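PDB 5K04: uncharacterized protein from Candida albicans, which is probably the non-catalytic auxiliary subunit of the NatB N-terminal acetyltransferase complex, a helical-repeat scaffold that wraps around the NAT3 subunit. Local coordinates for residues A[144-155]-A[484-493]. Sequence-based numbering, arbitrary orientation.
Sequences LHTLWYAFSFHL and FDNGVFNKLE
Trp148 and Phe151 of helix 144-155 pack against the interhelical corner 484-493, whose second helical segment, 489-493, runs at 42° to 144-155 with the axes 11.6 Å apart at closest approach. At the corner, Gly487 takes a positive phi and closes the preceding helix with a Schellman motif. Trp148 NE1 donates to Phe484 O at 2.8 Å, from above the carbonyl plane, while Gly487 N reaches the same oxygen from the opposite face. The indole is held from a second direction, because the Phe484 ring presents its edge to the five-membered ring in a T-shaped pair, planes almost perpendicular. Asp485 OD1 lies near the indole plane, 3.7 Å from Trp148 CZ2, and Leu144 lays its two methyls against the carbonyl oxygens of Phe484 and Asp485.

Further along, Phe151 is a knob set among Phe484, Phe489, Leu492 and Glu493. With CG anti to the backbone N (chi1 -175°), its ring extends across to the corner, where Phe489 CD1 sits over one face, 3.6 Å from Phe151 CG; the two rings are inclined at 50°. Phe489 CZ also reaches Leu147 CB. The far end is polar: His154 NE2 donates to Glu493 OE1 at 2.7 Å, nearly straight and in the imidazole plane, on the syn side of the carboxylate but tilted well out of its plane.

The seam joins helix 143-157 to the distant 456-485/489-503 junction of this all-helical, TPR-clan subunit. Around it, Phe133 of helix 126-138 meets Trp148, Phe117 of helix 109-120 meets Phe484 edge-to-face, and helix 185-192 adds Val190 against Phe489. Asn490 and Lys491 hydrogen-bond to the NAT3 chain.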
loop_
_atom_site.group_PDB
_atom_site.type_symbol
_atom_site.label_atom_id
_atom_site.label_comp_id
_atom_site.label_asym_id
_atom_site.label_seq_id
_atom_site.Cartn_x
_atom_site.Cartn_y
_atom_site.Cartn_z
ATOM N N LEU A 144 4.994 -7.193 -31.210
ATOM C CA LEU A 144 4.532 -7.058 -29.833
ATOM C C LEU A 144 4.688 -8.367 -29.069
ATOM O O LEU A 144 5.189 -8.380 -27.938
ATOM C CB LEU A 144 3.071 -6.603 -29.821
ATOM C CG LEU A 144 2.480 -6.397 -28.413
ATOM C CD1 LEU A 144 3.294 -5.379 -27.637
ATOM C CD2 LEU A 144 1.034 -5.971 -28.453
ATOM N N HIS A 145 4.262 -9.484 -29.683
ATOM C CA HIS A 145 4.326 -10.789 -29.026
ATOM C C HIS A 145 5.762 -11.231 -28.792
ATOM O O HIS A 145 6.051 -11.892 -27.787
ATOM C CB HIS A 145 3.571 -11.831 -29.853
ATOM C CG HIS A 145 2.100 -11.575 -29.910
ATOM N ND1 HIS A 145 1.260 -12.217 -30.795
ATOM C CD2 HIS A 145 1.321 -10.728 -29.194
ATOM C CE1 HIS A 145 0.029 -11.768 -30.631
ATOM N NE2 HIS A 145 0.039 -10.864 -29.667
ATOM N N THR A 146 6.672 -10.894 -29.710
ATOM C CA THR A 146 8.082 -11.191 -29.472
ATOM C C THR A 146 8.597 -10.424 -28.259
ATOM O O THR A 146 9.360 -10.958 -27.440
ATOM C CB THR A 146 8.888 -10.868 -30.730
ATOM O OG1 THR A 146 8.345 -11.605 -31.831
ATOM C CG2 THR A 146 10.346 -11.250 -30.531
ATOM N N LEU A 147 8.156 -9.176 -28.113
ATOM C CA LEU A 147 8.542 -8.368 -26.963
ATOM C C LEU A 147 8.009 -8.971 -25.670
ATOM O O LEU A 147 8.728 -9.045 -24.669
ATOM C CB LEU A 147 8.028 -6.935 -27.147
ATOM C CG LEU A 147 8.745 -6.148 -28.244
ATOM C CD1 LEU A 147 7.904 -5.004 -28.796
ATOM C CD2 LEU A 147 10.038 -5.601 -27.656
ATOM N N TRP A 148 6.730 -9.376 -25.676
ATOM C CA TRP A 148 6.130 -10.083 -24.544
ATOM C C TRP A 148 7.007 -11.244 -24.098
ATOM O O TRP A 148 7.410 -11.347 -22.932
ATOM C CB TRP A 148 4.748 -10.610 -24.939
ATOM C CG TRP A 148 3.689 -9.549 -25.070
ATOM C CD1 TRP A 148 3.867 -8.197 -25.001
ATOM C CD2 TRP A 148 2.274 -9.758 -25.264
ATOM N NE1 TRP A 148 2.650 -7.548 -25.146
ATOM C CE2 TRP A 148 1.660 -8.481 -25.301
ATOM C CE3 TRP A 148 1.472 -10.897 -25.405
ATOM C CZ2 TRP A 148 0.286 -8.313 -25.492
ATOM C CZ3 TRP A 148 0.100 -10.734 -25.592
ATOM C CH2 TRP A 148 -0.476 -9.448 -25.637
ATOM N N TYR A 149 7.305 -12.128 -25.049
ATOM C CA TYR A 149 8.088 -13.325 -24.779
ATOM C C TYR A 149 9.445 -12.961 -24.185
ATOM O O TYR A 149 9.856 -13.526 -23.167
ATOM C CB TYR A 149 8.217 -14.096 -26.089
ATOM C CG TYR A 149 8.784 -15.476 -25.983
ATOM C CD1 TYR A 149 8.617 -16.233 -24.824
ATOM C CD2 TYR A 149 9.487 -16.039 -27.052
ATOM C CE1 TYR A 149 9.132 -17.519 -24.725
ATOM C CE2 TYR A 149 10.009 -17.340 -26.965
ATOM C CZ TYR A 149 9.824 -18.075 -25.797
ATOM O OH TYR A 149 10.332 -19.349 -25.685
ATOM N N ALA A 150 10.121 -11.972 -24.788
ATOM C CA ALA A 150 11.423 -11.506 -24.310
ATOM C C ALA A 150 11.322 -10.910 -22.914
ATOM O O ALA A 150 12.135 -11.210 -22.026
ATOM C CB ALA A 150 11.984 -10.461 -25.279
ATOM N N PHE A 151 10.343 -10.036 -22.715
ATOM C CA PHE A 151 10.145 -9.438 -21.401
ATOM C C PHE A 151 9.855 -10.506 -20.348
ATOM O O PHE A 151 10.300 -10.386 -19.199
ATOM C CB PHE A 151 9.013 -8.405 -21.476
ATOM C CG PHE A 151 8.807 -7.644 -20.199
ATOM C CD1 PHE A 151 9.762 -6.746 -19.747
ATOM C CD2 PHE A 151 7.654 -7.830 -19.454
ATOM C CE1 PHE A 151 9.562 -6.047 -18.562
ATOM C CE2 PHE A 151 7.448 -7.134 -18.285
ATOM C CZ PHE A 151 8.404 -6.242 -17.833
ATOM N N SER A 152 9.150 -11.573 -20.738
ATOM C CA SER A 152 8.812 -12.639 -19.802
ATOM C C SER A 152 10.054 -13.376 -19.318
ATOM O O SER A 152 10.015 -13.985 -18.244
ATOM C CB SER A 152 7.823 -13.617 -20.445
ATOM O OG SER A 152 8.428 -14.390 -21.473
ATOM N N PHE A 153 11.154 -13.331 -20.084
ATOM C CA PHE A 153 12.399 -13.953 -19.631
ATOM C C PHE A 153 13.051 -13.143 -18.526
ATOM O O PHE A 153 13.647 -13.708 -17.602
ATOM C CB PHE A 153 13.370 -14.116 -20.794
ATOM C CG PHE A 153 13.092 -15.311 -21.639
ATOM C CD1 PHE A 153 13.324 -16.585 -21.150
ATOM C CD2 PHE A 153 12.565 -15.168 -22.915
ATOM C CE1 PHE A 153 13.041 -17.717 -21.925
ATOM C CE2 PHE A 153 12.285 -16.279 -23.700
ATOM C CZ PHE A 153 12.524 -17.562 -23.205
ATOM N N HIS A 154 12.942 -11.822 -18.613
ATOM C CA HIS A 154 13.334 -10.961 -17.506
ATOM C C HIS A 154 12.505 -11.243 -16.256
ATOM O O HIS A 154 13.047 -11.314 -15.147
ATOM C CB HIS A 154 13.181 -9.499 -17.901
ATOM C CG HIS A 154 13.179 -8.579 -16.728
ATOM N ND1 HIS A 154 14.285 -8.404 -15.925
ATOM C CD2 HIS A 154 12.203 -7.808 -16.200
ATOM C CE1 HIS A 154 13.997 -7.546 -14.965
ATOM N NE2 HIS A 154 12.739 -7.171 -15.108
ATOM N N LEU A 155 11.178 -11.360 -16.415
ATOM C CA LEU A 155 10.307 -11.687 -15.290
ATOM C C LEU A 155 10.759 -12.960 -14.596
ATOM O O LEU A 155 10.826 -13.013 -13.362
ATOM C CB LEU A 155 8.870 -11.837 -15.765
ATOM C CG LEU A 155 8.171 -10.566 -16.258
ATOM C CD1 LEU A 155 6.706 -10.902 -16.542
ATOM C CD2 LEU A 155 8.290 -9.406 -15.231
ATOM N N PHE A 484 0.526 -4.523 -21.306
ATOM C CA PHE A 484 1.068 -5.436 -22.309
ATOM C C PHE A 484 0.606 -5.063 -23.719
ATOM O O PHE A 484 1.412 -5.055 -24.653
ATOM C CB PHE A 484 0.671 -6.877 -21.980
ATOM C CG PHE A 484 1.637 -7.601 -21.069
ATOM C CD1 PHE A 484 2.754 -8.244 -21.590
ATOM C CD2 PHE A 484 1.407 -7.671 -19.701
ATOM C CE1 PHE A 484 3.629 -8.922 -20.763
ATOM C CE2 PHE A 484 2.277 -8.342 -18.861
ATOM C CZ PHE A 484 3.399 -8.967 -19.393
ATOM N N ASP A 485 -0.694 -4.763 -23.890
ATOM C CA ASP A 485 -1.227 -4.461 -25.220
ATOM C C ASP A 485 -0.551 -3.240 -25.815
ATOM O O ASP A 485 -0.240 -3.201 -27.012
ATOM C CB ASP A 485 -2.736 -4.219 -25.165
ATOM C CG ASP A 485 -3.539 -5.506 -25.128
ATOM O OD1 ASP A 485 -2.933 -6.600 -25.160
ATOM O OD2 ASP A 485 -4.776 -5.399 -25.054
ATOM N N ASN A 486 -0.381 -2.209 -25.012
ATOM C CA ASN A 486 0.541 -1.157 -25.374
ATOM C C ASN A 486 2.052 -1.054 -25.404
ATOM O O ASN A 486 2.605 0.019 -25.591
ATOM C CB ASN A 486 0.098 0.158 -24.737
ATOM C CG ASN A 486 -1.373 0.488 -25.087
ATOM O OD1 ASN A 486 -1.658 1.118 -26.101
ATOM N ND2 ASN A 486 -2.303 0.012 -24.262
ATOM N N GLY A 487 2.746 -2.116 -25.141
ATOM C CA GLY A 487 4.151 -1.765 -25.003
ATOM C C GLY A 487 4.911 -1.103 -23.888
ATOM O O GLY A 487 6.002 -0.584 -24.118
ATOM N N VAL A 488 4.326 -1.074 -22.689
ATOM C CA VAL A 488 4.824 -0.202 -21.631
ATOM C C VAL A 488 5.629 -1.022 -20.638
ATOM O O VAL A 488 5.317 -1.076 -19.442
ATOM C CB VAL A 488 3.669 0.546 -20.950
ATOM C CG1 VAL A 488 4.174 1.847 -20.360
ATOM C CG2 VAL A 488 2.562 0.819 -21.962
ATOM N N PHE A 489 6.701 -1.638 -21.141
ATOM C CA PHE A 489 7.520 -2.536 -20.330
ATOM C C PHE A 489 8.250 -1.793 -19.209
ATOM O O PHE A 489 8.539 -2.388 -18.162
ATOM C CB PHE A 489 8.478 -3.277 -21.262
ATOM C CG PHE A 489 7.773 -3.971 -22.404
ATOM C CD1 PHE A 489 7.080 -5.143 -22.186
ATOM C CD2 PHE A 489 7.769 -3.428 -23.672
ATOM C CE1 PHE A 489 6.409 -5.762 -23.208
ATOM C CE2 PHE A 489 7.114 -4.039 -24.695
ATOM C CZ PHE A 489 6.427 -5.211 -24.466
ATOM N N ASN A 490 8.542 -0.493 -19.415
ATOM C CA ASN A 490 8.989 0.484 -18.410
ATOM C C ASN A 490 8.267 0.401 -17.069
ATOM O O ASN A 490 8.835 0.760 -16.032
ATOM C CB ASN A 490 8.785 1.922 -18.936
ATOM C CG ASN A 490 10.024 2.473 -19.530
ATOM O OD1 ASN A 490 11.110 1.965 -19.270
ATOM N ND2 ASN A 490 9.896 3.518 -20.327
ATOM N N LYS A 491 6.993 0.003 -17.098
ATOM C CA LYS A 491 6.101 0.103 -15.958
ATOM C C LYS A 491 5.449 -1.213 -15.597
ATOM O O LYS A 491 4.804 -1.294 -14.543
ATOM C CB LYS A 491 4.989 1.124 -16.245
ATOM C CG LYS A 491 5.465 2.463 -16.797
ATOM C CD LYS A 491 6.320 3.232 -15.769
ATOM C CE LYS A 491 6.561 4.693 -16.220
ATOM N NZ LYS A 491 7.602 5.371 -15.389
ATOM N N LEU A 492 5.580 -2.231 -16.456
ATOM C CA LEU A 492 4.803 -3.458 -16.321
ATOM C C LEU A 492 5.135 -4.193 -15.033
ATOM O O LEU A 492 4.233 -4.610 -14.293
ATOM C CB LEU A 492 5.062 -4.363 -17.524
ATOM C CG LEU A 492 3.926 -4.370 -18.536
ATOM C CD1 LEU A 492 4.215 -5.344 -19.674
ATOM C CD2 LEU A 492 2.585 -4.690 -17.826
ATOM N N GLU A 493 6.434 -4.381 -14.767
ATOM C CA GLU A 493 6.857 -5.084 -13.557
ATOM C C GLU A 493 6.235 -4.469 -12.311
ATOM O O GLU A 493 5.865 -5.184 -11.377
ATOM C CB GLU A 493 8.384 -5.073 -13.460
ATOM C CG GLU A 493 8.929 -5.984 -12.395
ATOM C CD GLU A 493 10.393 -6.388 -12.623
ATOM O OE1 GLU A 493 11.084 -5.791 -13.488
ATOM O OE2 GLU A 493 10.849 -7.319 -11.927
#